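Local coordinates for protein FACT-Spt16 (PDB 5CE6) that probably binds histones H3-H4 through this aminopeptidase-like N-terminal part of Spt16, a subunit of the FACT histone chaperone that acts in transcription, at residues S134-I139 with D171-K176; V247-A252 with V263-P268; D293-I298 with D320-Q325. All blocks are in the same frame, centred on the assembly; numbering follows the deposited sequence.

Interaction 1: S134-I139 with D171-K176; sequences SSMDAI and DLWAEK
The polar tie across this helix pair is a salt bridge in which K176 NZ donates to D137 OD1 at 3.0 Å. The ammonium meets that oxygen on its syn side, somewhat out of the carboxylate plane (22°), and the other oxygen, OD2, lies farther off, so one oxygen does most of the holding. The lysine chain runs extended until its last bond, which bends (chi4 -69°) and turns the ammonium to the carboxylate; the two side chains meet at about a right angle. On the way, K176 CD presses against M136 CB at 3.6 Å, so the lysine contributes hydrocarbon as well as charge. Exchanging K176 for an alanine removes both ammonium and chain, which would probably leave the D137 carboxylate without this salt-bridge partner and uncover one flank of M136 CB.

Next to this salt bridge the contact is apolar. M136 reaches across with CG anti to its carbonyl carbon and the rest of the chain extended, which drives SD into the other helix, 3.7 Å from L172 CG and equally close to the backbone CA of W173. The sulfur lies near the plane of the six-membered ring of W173, 5.4 Å from its centroid, an edge-on Met-aromatic contact. M136 CB also meets the indole edge at CE3 (3.8 Å), while I139 CG2 approaches the far corner, CH2, at 4.1 Å.

Below, M136, I139 and W173 rest on strand 85-89, and M136 and I139 touch strand 93-98 too. The segment axes pass 10.5 Å apart and cross at -37°. Neighbouring helices joined by a shared apolar layer above a mixed sheet, with charges kept to the outer margin, are characteristic of an alpha/beta domain, here the Spt16 N-terminal lobe with its AMP_N-like fold.

Interaction 2: V247-A252 with V263-P268; sequences VILDPA and VDICYP
Two isoleucine torsions bring the branched methyls together: I248 holds CG2 anti to its backbone N, with CG1 on the other branch at chi1 -65°, and I265 sets CG1 between its backbone N and carbonyl carbon (chi1 65°), which leaves its CG2 turned to the helix. The two CG2 methyls meet at 3.7 Å, and the side chains cross at about a right angle. I248 CD1 comes to the same I265 methyl at 3.9 Å, so that one methyl sits against both branches of I248.

V263 points at the last turn of helix 237-249. Its CG1 methyl abuts the backbone carbonyl oxygen I248 O at 3.3 Å, a close fit, and also touches I248 CG2. Alongside, L249 lays its CD2 methyl along the strand backbone, 3.8 Å from D264 CA, and reaches I265 CG2 at 4.0 Å. The D264 carboxylate folds over the following peptide, where OD1 takes a weak bond from I265 N (2.7 Å). After L249 the chain leaves helical geometry at D250, and P251 then adds a looser touch, CG to V263 CG2 at 4.4 Å.

Strand 263-265 runs antiparallel to strand 296-306, to which D264 is joined by backbone hydrogen bonding with R305, and I248 packs on V302 and A304 of that same strand. P251 and V263 also both touch L212 of helix 200-230. No hydrogen bond joins the two segments. The chemistry therefore implies that the end of helix 237-249 is seated on this short strand by the shape of its methyl groups, with the strand's backbone bonds left to tie it into the sheet of the M24-like domain.

Interaction 3: D293-I298 with D320-Q325; sequences DSASVI and DADPIQ. With K (potassium ion), chain D.
A295 has left-handed backbone angles (57°/50°) and, with S296, faces I319 in a G1 beta bulge, where its N donates to D320 O at 3.0 Å. D320 shares the left-handed backbone conformation, so a turned residue stands just before strand 296-306 and another just after strand 309-319, where the chain leads into helix 323-342.

The side chain that carries the contact is Q325. With CG anti to its carbonyl carbon and the chain beyond extended, it sends its amide back past the start of its own helix to A295. NE2 donates to A295 O at 2.9 Å in a nearly straight bond (171°); the oxygen lies in the amide plane, although the donor stands above the plane of the backbone carbonyl. The other end of the amide, OE1, accepts from D322 N at 2.9 Å, while D322 OD1 accepts from Q325 N at 2.8 Å, almost along its C-O bond. D322 and Q325 thus form a capping box, and D322 OD2 has a further partner in E416 N. V297 CG1 borders the amide of Q325, its NE2 at 4.2 Å, and F425 packs against Q325 as well.

A295 O does double duty, since it also binds a potassium ion at 2.9 Å. A water, also at 2.9 Å, and S420 OG are further ligands, and N422 belongs to the same site. Nearby, S296 OG donates to D293 O at 2.7 Å.

Bonds at both ends of the Q325 amide fix which is oxygen and which nitrogen. A single amide thus links the helix cap to the bulge carbonyl, and the cation and the N-H would probably reinforce each other in polarising A295 O.

The three contacts follow one another along the chain, each closing before the next opens. Interaction 1 belongs to the N-terminal lobe, whereas interactions 2 and 3 lie in the M24 peptidase-like part; the centres of 1 and 2 are about 38 Å apart. Interactions 1 and 3 stand on opposite sides of the chain's centre, about 58 Å between their own centres. Interactions 2 and 3 do not touch, with nearest atoms about 12 Å apart, yet they reach one sheet, in which strands 263-265 and 296-306 are neighbours. As a worked example, these contacts each lie within one lobe, consistent with lobes that pack largely as separate units.

Interaction 1: S134-I139 with D171-K176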
ATOM      1  N   SER A 134     -27.217 -21.542  -4.342  1.00 31.40           N
ATOM      2  CA  SER A 134     -27.232 -22.842  -3.675  1.00 32.16           C
ATOM      3  C   SER A 134     -25.890 -23.205  -3.046  1.00 30.89           C
ATOM      4  O   SER A 134     -25.844 -23.784  -1.962  1.00 31.17           O
ATOM      5  CB  SER A 134     -27.689 -23.945  -4.633  1.00 35.21           C
ATOM      6  OG  SER A 134     -29.080 -23.860  -4.868  1.00 41.25           O
ATOM      7  N   SER A 135     -24.799 -22.870  -3.723  1.00 29.62           N
ATOM      8  CA  SER A 135     -23.470 -23.131  -3.178  1.00 28.43           C
ATOM      9  C   SER A 135     -23.184 -22.285  -1.943  1.00 27.53           C
ATOM     10  O   SER A 135     -22.526 -22.743  -1.016  1.00 27.58           O
ATOM     11  CB  SER A 135     -22.389 -22.916  -4.236  1.00 32.50           C
ATOM     12  OG  SER A 135     -22.473 -23.905  -5.246  1.00 37.07           O
ATOM     13  N   MET A 136     -23.679 -21.051  -1.925  1.00 27.24           N
ATOM     14  CA  MET A 136     -23.515 -20.210  -0.747  1.00 26.57           C
ATOM     15  C   MET A 136     -24.254 -20.818   0.442  1.00 29.88           C
ATOM     16  O   MET A 136     -23.734 -20.829   1.559  1.00 29.38           O
ATOM     17  CB  MET A 136     -24.004 -18.788  -1.015  1.00 26.26           C
ATOM     18  CG  MET A 136     -23.326 -18.105  -2.187  1.00 30.38           C
ATOM     19  SD  MET A 136     -23.898 -16.395  -2.397  1.00 26.17           S
ATOM     20  CE  MET A 136     -23.043 -15.935  -3.900  1.00 24.02           C
ATOM     21  N   ASP A 137     -25.460 -21.335   0.199  1.00 30.35           N
ATOM     22  CA  ASP A 137     -26.233 -21.987   1.252  1.00 30.59           C
ATOM     23  C   ASP A 137     -25.499 -23.214   1.799  1.00 34.99           C
ATOM     24  O   ASP A 137     -25.504 -23.464   3.003  1.00 31.01           O
ATOM     25  CB  ASP A 137     -27.621 -22.400   0.743  1.00 32.33           C
ATOM     26  CG  ASP A 137     -28.518 -21.211   0.444  1.00 32.64           C
ATOM     27  OD1 ASP A 137     -28.240 -20.107   0.952  1.00 31.74           O
ATOM     28  OD2 ASP A 137     -29.510 -21.390  -0.299  1.00 33.87           O
ATOM     29  N   ALA A 138     -24.877 -23.979   0.909  1.00 30.39           N
ATOM     30  CA  ALA A 138     -24.126 -25.166   1.319  1.00 33.76           C
ATOM     31  C   ALA A 138     -22.931 -24.774   2.187  1.00 32.86           C
ATOM     32  O   ALA A 138     -22.667 -25.392   3.220  1.00 32.23           O
ATOM     33  CB  ALA A 138     -23.666 -25.944   0.108  1.00 37.59           C
ATOM     34  N   ILE A 139     -22.208 -23.749   1.754  1.00 27.74           N
ATOM     35  CA  ILE A 139     -21.074 -23.240   2.520  1.00 26.48           C
ATOM     36  C   ILE A 139     -21.526 -22.767   3.906  1.00 32.17           C
ATOM     37  O   ILE A 139     -20.885 -23.064   4.919  1.00 30.92           O
ATOM     38  CB  ILE A 139     -20.350 -22.091   1.776  1.00 27.52           C
ATOM     39  CG1 ILE A 139     -19.733 -22.599   0.472  1.00 25.39           C
ATOM     40  CG2 ILE A 139     -19.285 -21.480   2.652  1.00 28.59           C
ATOM     41  CD1 ILE A 139     -18.953 -21.545  -0.294  1.00 24.36           C
ATOM     42  N   ASP A 171     -22.562  -9.223  -3.654  1.00 25.45           N
ATOM     43  CA  ASP A 171     -23.807  -8.658  -3.140  1.00 30.21           C
ATOM     44  C   ASP A 171     -24.665  -9.736  -2.494  1.00 28.25           C
ATOM     45  O   ASP A 171     -25.151  -9.579  -1.369  1.00 30.16           O
ATOM     46  CB  ASP A 171     -24.604  -7.987  -4.264  1.00 37.49           C
ATOM     47  CG  ASP A 171     -24.133  -6.579  -4.563  1.00 41.57           C
ATOM     48  OD1 ASP A 171     -23.472  -5.972  -3.693  1.00 40.64           O
ATOM     49  OD2 ASP A 171     -24.438  -6.076  -5.666  1.00 45.09           O
ATOM     50  N   LEU A 172     -24.847 -10.837  -3.215  1.00 24.42           N
ATOM     51  CA  LEU A 172     -25.663 -11.933  -2.726  1.00 28.30           C
ATOM     52  C   LEU A 172     -25.039 -12.558  -1.480  1.00 28.64           C
ATOM     53  O   LEU A 172     -25.729 -12.822  -0.488  1.00 26.92           O
ATOM     54  CB  LEU A 172     -25.860 -12.984  -3.824  1.00 29.24           C
ATOM     55  CG  LEU A 172     -26.675 -14.224  -3.450  1.00 27.04           C
ATOM     56  CD1 LEU A 172     -28.045 -13.822  -2.936  1.00 37.40           C
ATOM     57  CD2 LEU A 172     -26.815 -15.174  -4.639  1.00 27.70           C
ATOM     58  N   TRP A 173     -23.729 -12.784  -1.535  1.00 24.82           N
ATOM     59  CA  TRP A 173     -23.015 -13.406  -0.430  1.00 24.08           C
ATOM     60  C   TRP A 173     -23.146 -12.569   0.837  1.00 24.07           C
ATOM     61  O   TRP A 173     -23.430 -13.096   1.912  1.00 24.81           O
ATOM     62  CB  TRP A 173     -21.540 -13.608  -0.799  1.00 22.11           C
ATOM     63  CG  TRP A 173     -20.676 -14.115   0.324  1.00 20.95           C
ATOM     64  CD1 TRP A 173     -19.617 -13.465   0.899  1.00 25.24           C
ATOM     65  CD2 TRP A 173     -20.786 -15.374   1.005  1.00 21.65           C
ATOM     66  NE1 TRP A 173     -19.070 -14.236   1.893  1.00 26.31           N
ATOM     67  CE2 TRP A 173     -19.763 -15.415   1.976  1.00 20.89           C
ATOM     68  CE3 TRP A 173     -21.649 -16.471   0.885  1.00 22.93           C
ATOM     69  CZ2 TRP A 173     -19.581 -16.511   2.827  1.00 21.38           C
ATOM     70  CZ3 TRP A 173     -21.467 -17.559   1.733  1.00 23.39           C
ATOM     71  CH2 TRP A 173     -20.439 -17.571   2.689  1.00 22.62           C
ATOM     72  N   ALA A 174     -22.936 -11.264   0.703  1.00 29.23           N
ATOM     73  CA  ALA A 174     -23.047 -10.364   1.842  1.00 27.13           C
ATOM     74  C   ALA A 174     -24.452 -10.414   2.426  1.00 32.08           C
ATOM     75  O   ALA A 174     -24.625 -10.394   3.648  1.00 35.55           O
ATOM     76  CB  ALA A 174     -22.681  -8.942   1.440  1.00 31.61           C
ATOM     77  N   GLU A 175     -25.455 -10.497   1.552  1.00 33.18           N
ATOM     78  CA  GLU A 175     -26.846 -10.572   1.991  1.00 30.14           C
ATOM     79  C   GLU A 175     -27.127 -11.888   2.706  1.00 33.79           C
ATOM     80  O   GLU A 175     -27.855 -11.921   3.698  1.00 34.40           O
ATOM     81  CB  GLU A 175     -27.808 -10.387   0.811  1.00 36.37           C
ATOM     82  CG  GLU A 175     -29.279 -10.353   1.215  1.00 51.46           C
ATOM     83  CD  GLU A 175     -30.137  -9.504   0.287  1.00 61.51           C
ATOM     84  OE1 GLU A 175     -29.807  -9.405  -0.917  1.00 62.68           O
ATOM     85  OE2 GLU A 175     -31.140  -8.930   0.769  1.00 63.98           O
ATOM     86  N   LYS A 176     -26.537 -12.971   2.207  1.00 29.67           N
ATOM     87  CA  LYS A 176     -26.728 -14.286   2.808  1.00 34.03           C
ATOM     88  C   LYS A 176     -26.021 -14.431   4.159  1.00 27.16           C
ATOM     89  O   LYS A 176     -26.525 -15.106   5.060  1.00 29.95           O
ATOM     90  CB  LYS A 176     -26.285 -15.391   1.843  1.00 32.00           C
ATOM     91  CG  LYS A 176     -27.266 -15.621   0.696  1.00 32.25           C
ATOM     92  CD  LYS A 176     -26.920 -16.861  -0.121  1.00 32.43           C
ATOM     93  CE  LYS A 176     -28.018 -17.200  -1.133  1.00 29.84           C
ATOM     94  NZ  LYS A 176     -29.266 -17.670  -0.486  1.00 31.60           N
TER

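Interaction 2: V247-A252 with V263-P268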
ATOM      1  N   VAL A 247       7.680   4.428 -18.477  1.00 20.13           N
ATOM      2  CA  VAL A 247       9.028   4.070 -18.040  1.00 17.93           C
ATOM      3  C   VAL A 247       8.988   2.979 -16.967  1.00 17.63           C
ATOM      4  O   VAL A 247       9.828   2.075 -16.954  1.00 21.72           O
ATOM      5  CB  VAL A 247       9.793   5.310 -17.541  1.00 23.47           C
ATOM      6  CG1 VAL A 247      11.126   4.911 -16.979  1.00 23.58           C
ATOM      7  CG2 VAL A 247       9.986   6.304 -18.679  1.00 26.51           C
ATOM      8  N   ILE A 248       8.018   3.063 -16.064  1.00 15.05           N
ATOM      9  CA  ILE A 248       7.842   2.024 -15.050  1.00 19.39           C
ATOM     10  C   ILE A 248       7.563   0.672 -15.701  1.00 26.85           C
ATOM     11  O   ILE A 248       8.204  -0.329 -15.364  1.00 22.94           O
ATOM     12  CB  ILE A 248       6.704   2.369 -14.068  1.00 17.25           C
ATOM     13  CG1 ILE A 248       7.065   3.610 -13.248  1.00 15.76           C
ATOM     14  CG2 ILE A 248       6.427   1.210 -13.129  1.00 21.09           C
ATOM     15  CD1 ILE A 248       5.893   4.161 -12.486  1.00 21.72           C
ATOM     16  N   LEU A 249       6.633   0.661 -16.655  1.00 23.35           N
ATOM     17  CA  LEU A 249       6.194  -0.576 -17.310  1.00 23.86           C
ATOM     18  C   LEU A 249       7.202  -1.117 -18.322  1.00 31.82           C
ATOM     19  O   LEU A 249       7.129  -2.281 -18.725  1.00 33.72           O
ATOM     20  CB  LEU A 249       4.820  -0.379 -17.957  1.00 19.27           C
ATOM     21  CG  LEU A 249       3.711  -0.006 -16.969  1.00 23.48           C
ATOM     22  CD1 LEU A 249       2.396   0.205 -17.684  1.00 31.03           C
ATOM     23  CD2 LEU A 249       3.553  -1.062 -15.889  1.00 27.45           C
ATOM     24  N   ASP A 250       8.137  -0.275 -18.740  1.00 29.22           N
ATOM     25  CA  ASP A 250       9.281  -0.746 -19.504  1.00 37.57           C
ATOM     26  C   ASP A 250      10.560  -0.280 -18.823  1.00 36.41           C
ATOM     27  O   ASP A 250      11.262   0.588 -19.342  1.00 37.84           O
ATOM     28  CB  ASP A 250       9.231  -0.250 -20.947  1.00 43.46           C
ATOM     29  CG  ASP A 250      10.315  -0.865 -21.805  1.00 55.02           C
ATOM     30  OD1 ASP A 250      10.857  -1.920 -21.407  1.00 60.49           O
ATOM     31  OD2 ASP A 250      10.630  -0.291 -22.868  1.00 52.19           O
ATOM     32  N   PRO A 251      10.872  -0.873 -17.657  1.00 35.96           N
ATOM     33  CA  PRO A 251      11.999  -0.461 -16.812  1.00 36.34           C
ATOM     34  C   PRO A 251      13.326  -0.446 -17.565  1.00 40.06           C
ATOM     35  O   PRO A 251      14.292   0.164 -17.103  1.00 38.18           O
ATOM     36  CB  PRO A 251      12.012  -1.524 -15.710  1.00 33.62           C
ATOM     37  CG  PRO A 251      11.268  -2.675 -16.254  1.00 37.68           C
ATOM     38  CD  PRO A 251      10.218  -2.085 -17.134  1.00 33.58           C
ATOM     39  N   ALA A 252      13.362  -1.121 -18.711  1.00 42.55           N
ATOM     40  CA  ALA A 252      14.473  -1.021 -19.649  1.00 46.81           C
ATOM     41  C   ALA A 252      14.753   0.439 -20.001  1.00 51.30           C
ATOM     42  O   ALA A 252      15.913   0.845 -20.124  1.00 54.09           O
ATOM     43  CB  ALA A 252      14.152  -1.792 -20.892  1.00 46.98           C
ATOM     44  N   VAL A 263       6.261  -6.384 -13.376  1.00 22.10           N
ATOM     45  CA  VAL A 263       6.167  -4.976 -12.966  1.00 21.15           C
ATOM     46  C   VAL A 263       4.805  -4.344 -13.257  1.00 19.69           C
ATOM     47  O   VAL A 263       4.251  -4.517 -14.347  1.00 20.82           O
ATOM     48  CB  VAL A 263       7.252  -4.129 -13.670  1.00 18.52           C
ATOM     49  CG1 VAL A 263       7.095  -2.654 -13.315  1.00 22.50           C
ATOM     50  CG2 VAL A 263       8.632  -4.627 -13.306  1.00 22.05           C
ATOM     51  N   ASP A 264       4.263  -3.621 -12.280  1.00 13.30           N
ATOM     52  CA  ASP A 264       3.087  -2.793 -12.505  1.00 19.35           C
ATOM     53  C   ASP A 264       3.272  -1.453 -11.792  1.00 15.62           C
ATOM     54  O   ASP A 264       4.256  -1.255 -11.074  1.00 18.75           O
ATOM     55  CB  ASP A 264       1.818  -3.489 -12.008  1.00 20.97           C
ATOM     56  CG  ASP A 264       0.552  -2.900 -12.619  1.00 32.07           C
ATOM     57  OD1 ASP A 264       0.660  -2.018 -13.502  1.00 29.54           O
ATOM     58  OD2 ASP A 264      -0.555  -3.327 -12.221  1.00 44.22           O
ATOM     59  N   ILE A 265       2.338  -0.530 -11.997  1.00 18.62           N
ATOM     60  CA  ILE A 265       2.384   0.739 -11.285  1.00 13.25           C
ATOM     61  C   ILE A 265       1.487   0.629 -10.056  1.00 15.08           C
ATOM     62  O   ILE A 265       0.435  -0.006 -10.104  1.00 16.83           O
ATOM     63  CB  ILE A 265       1.932   1.936 -12.167  1.00 31.15           C
ATOM     64  CG1 ILE A 265       0.458   1.806 -12.549  1.00 38.22           C
ATOM     65  CG2 ILE A 265       2.800   2.041 -13.415  1.00 34.09           C
ATOM     66  CD1 ILE A 265      -0.134   3.043 -13.205  1.00 35.88           C
ATOM     67  N   CYS A 266       1.893   1.230  -8.945  1.00 11.08           N
ATOM     68  CA  CYS A 266       1.077   1.160  -7.731  1.00 12.10           C
ATOM     69  C   CYS A 266      -0.126   2.068  -7.820  1.00 16.59           C
ATOM     70  O   CYS A 266      -1.183   1.779  -7.251  1.00 17.38           O
ATOM     71  CB  CYS A 266       1.886   1.565  -6.497  1.00 13.64           C
ATOM     72  SG  CYS A 266       3.243   0.459  -6.170  1.00 14.38           S
ATOM     73  N   TYR A 267       0.060   3.183  -8.514  1.00  9.89           N
ATOM     74  CA  TYR A 267      -0.985   4.184  -8.696  1.00 11.78           C
ATOM     75  C   TYR A 267      -0.509   5.088  -9.824  1.00 14.25           C
ATOM     76  O   TYR A 267       0.684   5.079 -10.145  1.00 13.95           O
ATOM     77  CB  TYR A 267      -1.210   4.985  -7.407  1.00 12.58           C
ATOM     78  CG  TYR A 267       0.034   5.688  -6.884  1.00  9.37           C
ATOM     79  CD1 TYR A 267       0.376   6.953  -7.327  1.00 10.10           C
ATOM     80  CD2 TYR A 267       0.864   5.072  -5.967  1.00 10.53           C
ATOM     81  CE1 TYR A 267       1.506   7.596  -6.848  1.00  9.05           C
ATOM     82  CE2 TYR A 267       1.997   5.694  -5.496  1.00 10.07           C
ATOM     83  CZ  TYR A 267       2.317   6.956  -5.941  1.00 13.50           C
ATOM     84  OH  TYR A 267       3.445   7.583  -5.454  1.00 14.46           O
ATOM     85  N   PRO A 268      -1.432   5.841 -10.451  1.00 14.11           N
ATOM     86  CA  PRO A 268      -0.990   6.738 -11.521  1.00 14.15           C
ATOM     87  C   PRO A 268      -0.096   7.801 -10.914  1.00 10.95           C
ATOM     88  O   PRO A 268      -0.509   8.412  -9.926  1.00 13.46           O
ATOM     89  CB  PRO A 268      -2.295   7.375 -12.005  1.00 18.27           C
ATOM     90  CG  PRO A 268      -3.360   6.367 -11.648  1.00 22.43           C
ATOM     91  CD  PRO A 268      -2.902   5.804 -10.333  1.00 19.77           C
TER

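Interaction 3: D293-I298 with D320-Q325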
ATOM      1  N   ASP A 293       7.941  29.086 -12.685  1.00 21.90           N
ATOM      2  CA  ASP A 293       8.485  30.433 -12.543  1.00 24.66           C
ATOM      3  C   ASP A 293       9.040  30.622 -11.128  1.00 23.13           C
ATOM      4  O   ASP A 293       9.100  29.674 -10.351  1.00 19.91           O
ATOM      5  CB  ASP A 293       7.432  31.486 -12.879  1.00 25.44           C
ATOM      6  CG  ASP A 293       8.039  32.736 -13.494  1.00 39.33           C
ATOM      7  OD1 ASP A 293       8.955  33.325 -12.880  1.00 45.33           O
ATOM      8  OD2 ASP A 293       7.610  33.112 -14.604  1.00 46.85           O
ATOM      9  N   SER A 294       9.458  31.839 -10.793  1.00 26.77           N
ATOM     10  CA  SER A 294      10.089  32.085  -9.495  1.00 31.59           C
ATOM     11  C   SER A 294       9.210  31.692  -8.313  1.00 21.80           C
ATOM     12  O   SER A 294       7.988  31.771  -8.392  1.00 25.28           O
ATOM     13  CB  SER A 294      10.513  33.552  -9.372  1.00 34.87           C
ATOM     14  OG  SER A 294      11.643  33.806 -10.183  1.00 44.06           O
ATOM     15  N   ALA A 295       9.849  31.259  -7.229  1.00 26.43           N
ATOM     16  CA  ALA A 295       9.159  30.858  -6.001  1.00 29.07           C
ATOM     17  C   ALA A 295       8.148  29.748  -6.252  1.00 19.77           C
ATOM     18  O   ALA A 295       6.997  29.822  -5.817  1.00 21.63           O
ATOM     19  CB  ALA A 295       8.490  32.053  -5.341  1.00 34.53           C
ATOM     20  N   SER A 296       8.596  28.705  -6.936  1.00 15.78           N
ATOM     21  CA  SER A 296       7.710  27.604  -7.302  1.00 15.64           C
ATOM     22  C   SER A 296       8.131  26.302  -6.667  1.00 16.39           C
ATOM     23  O   SER A 296       9.307  26.095  -6.353  1.00 18.96           O
ATOM     24  CB  SER A 296       7.684  27.424  -8.815  1.00 17.96           C
ATOM     25  OG  SER A 296       6.930  28.443  -9.421  1.00 27.08           O
ATOM     26  N   VAL A 297       7.166  25.405  -6.475  1.00 13.21           N
ATOM     27  CA  VAL A 297       7.510  24.056  -6.035  1.00 12.40           C
ATOM     28  C   VAL A 297       6.778  23.049  -6.907  1.00 12.06           C
ATOM     29  O   VAL A 297       5.711  23.339  -7.448  1.00 13.52           O
ATOM     30  CB  VAL A 297       7.210  23.797  -4.538  1.00 23.56           C
ATOM     31  CG1 VAL A 297       7.931  24.806  -3.650  1.00 22.05           C
ATOM     32  CG2 VAL A 297       5.740  23.852  -4.273  1.00 20.35           C
ATOM     33  N   ILE A 298       7.382  21.878  -7.051  1.00 11.61           N
ATOM     34  CA  ILE A 298       6.829  20.801  -7.869  1.00 12.19           C
ATOM     35  C   ILE A 298       6.864  19.538  -7.034  1.00 12.37           C
ATOM     36  O   ILE A 298       7.917  19.177  -6.497  1.00 13.44           O
ATOM     37  CB  ILE A 298       7.670  20.595  -9.155  1.00 12.09           C
ATOM     38  CG1 ILE A 298       7.621  21.856 -10.023  1.00 14.04           C
ATOM     39  CG2 ILE A 298       7.183  19.369  -9.953  1.00 11.73           C
ATOM     40  CD1 ILE A 298       8.663  21.889 -11.151  1.00 16.23           C
ATOM     41  N   ASP A 320      13.815  28.482  -7.695  1.00 21.65           N
ATOM     42  CA  ASP A 320      14.017  29.833  -7.165  1.00 26.67           C
ATOM     43  C   ASP A 320      13.167  30.036  -5.908  1.00 22.89           C
ATOM     44  O   ASP A 320      12.426  31.017  -5.787  1.00 24.98           O
ATOM     45  CB  ASP A 320      13.664  30.878  -8.228  1.00 33.79           C
ATOM     46  CG  ASP A 320      14.556  30.793  -9.455  1.00 36.63           C
ATOM     47  OD1 ASP A 320      15.786  30.918  -9.306  1.00 35.90           O
ATOM     48  OD2 ASP A 320      14.024  30.595 -10.566  1.00 45.65           O
ATOM     49  N   ALA A 321      13.269  29.081  -4.994  1.00 24.70           N
ATOM     50  CA  ALA A 321      12.437  29.052  -3.796  1.00 26.76           C
ATOM     51  C   ALA A 321      12.614  30.297  -2.950  1.00 24.29           C
ATOM     52  O   ALA A 321      13.732  30.781  -2.778  1.00 25.20           O
ATOM     53  CB  ALA A 321      12.762  27.829  -2.970  1.00 25.95           C
ATOM     54  N   ASP A 322      11.513  30.803  -2.407  1.00 20.18           N
ATOM     55  CA  ASP A 322      11.584  31.938  -1.500  1.00 17.62           C
ATOM     56  C   ASP A 322      12.038  31.458  -0.116  1.00 22.42           C
ATOM     57  O   ASP A 322      12.184  30.252   0.097  1.00 20.40           O
ATOM     58  CB  ASP A 322      10.266  32.746  -1.507  1.00 20.24           C
ATOM     59  CG  ASP A 322       9.111  32.059  -0.790  1.00 21.58           C
ATOM     60  OD1 ASP A 322       9.320  31.258   0.139  1.00 20.34           O
ATOM     61  OD2 ASP A 322       7.951  32.360  -1.158  1.00 27.32           O
ATOM     62  N   PRO A 323      12.305  32.384   0.816  1.00 19.42           N
ATOM     63  CA  PRO A 323      12.855  31.921   2.096  1.00 19.62           C
ATOM     64  C   PRO A 323      11.946  30.988   2.897  1.00 22.38           C
ATOM     65  O   PRO A 323      12.465  30.151   3.643  1.00 18.72           O
ATOM     66  CB  PRO A 323      13.071  33.224   2.863  1.00 25.60           C
ATOM     67  CG  PRO A 323      13.348  34.206   1.809  1.00 24.32           C
ATOM     68  CD  PRO A 323      12.430  33.851   0.685  1.00 19.01           C
ATOM     69  N   ILE A 324      10.628  31.125   2.749  1.00 18.42           N
ATOM     70  CA  ILE A 324       9.703  30.313   3.525  1.00 17.54           C
ATOM     71  C   ILE A 324       9.654  28.915   2.931  1.00 20.38           C
ATOM     72  O   ILE A 324       9.678  27.912   3.655  1.00 16.46           O
ATOM     73  CB  ILE A 324       8.298  30.933   3.546  1.00 23.16           C
ATOM     74  CG1 ILE A 324       8.356  32.330   4.173  1.00 27.93           C
ATOM     75  CG2 ILE A 324       7.329  30.041   4.314  1.00 21.42           C
ATOM     76  CD1 ILE A 324       7.017  33.020   4.281  1.00 32.72           C
ATOM     77  N   GLN A 325       9.602  28.853   1.603  1.00 14.93           N
ATOM     78  CA  GLN A 325       9.585  27.561   0.903  1.00 14.03           C
ATOM     79  C   GLN A 325      10.873  26.794   1.197  1.00 13.80           C
ATOM     80  O   GLN A 325      10.847  25.584   1.398  1.00 14.10           O
ATOM     81  CB  GLN A 325       9.428  27.767  -0.604  1.00 14.93           C
ATOM     82  CG  GLN A 325       8.063  28.349  -1.039  1.00 14.31           C
ATOM     83  CD  GLN A 325       8.063  28.831  -2.475  1.00 19.38           C
ATOM     84  OE1 GLN A 325       9.096  29.248  -3.003  1.00 19.60           O
ATOM     85  NE2 GLN A 325       6.891  28.794  -3.117  1.00 17.42           N
TER
HETATM   86  K     K D 503       4.828  30.786  -7.485  1.00 45.75           K
HETATM   87  O   HOH W   1       4.229  32.856  -9.478  1.00 28.78           O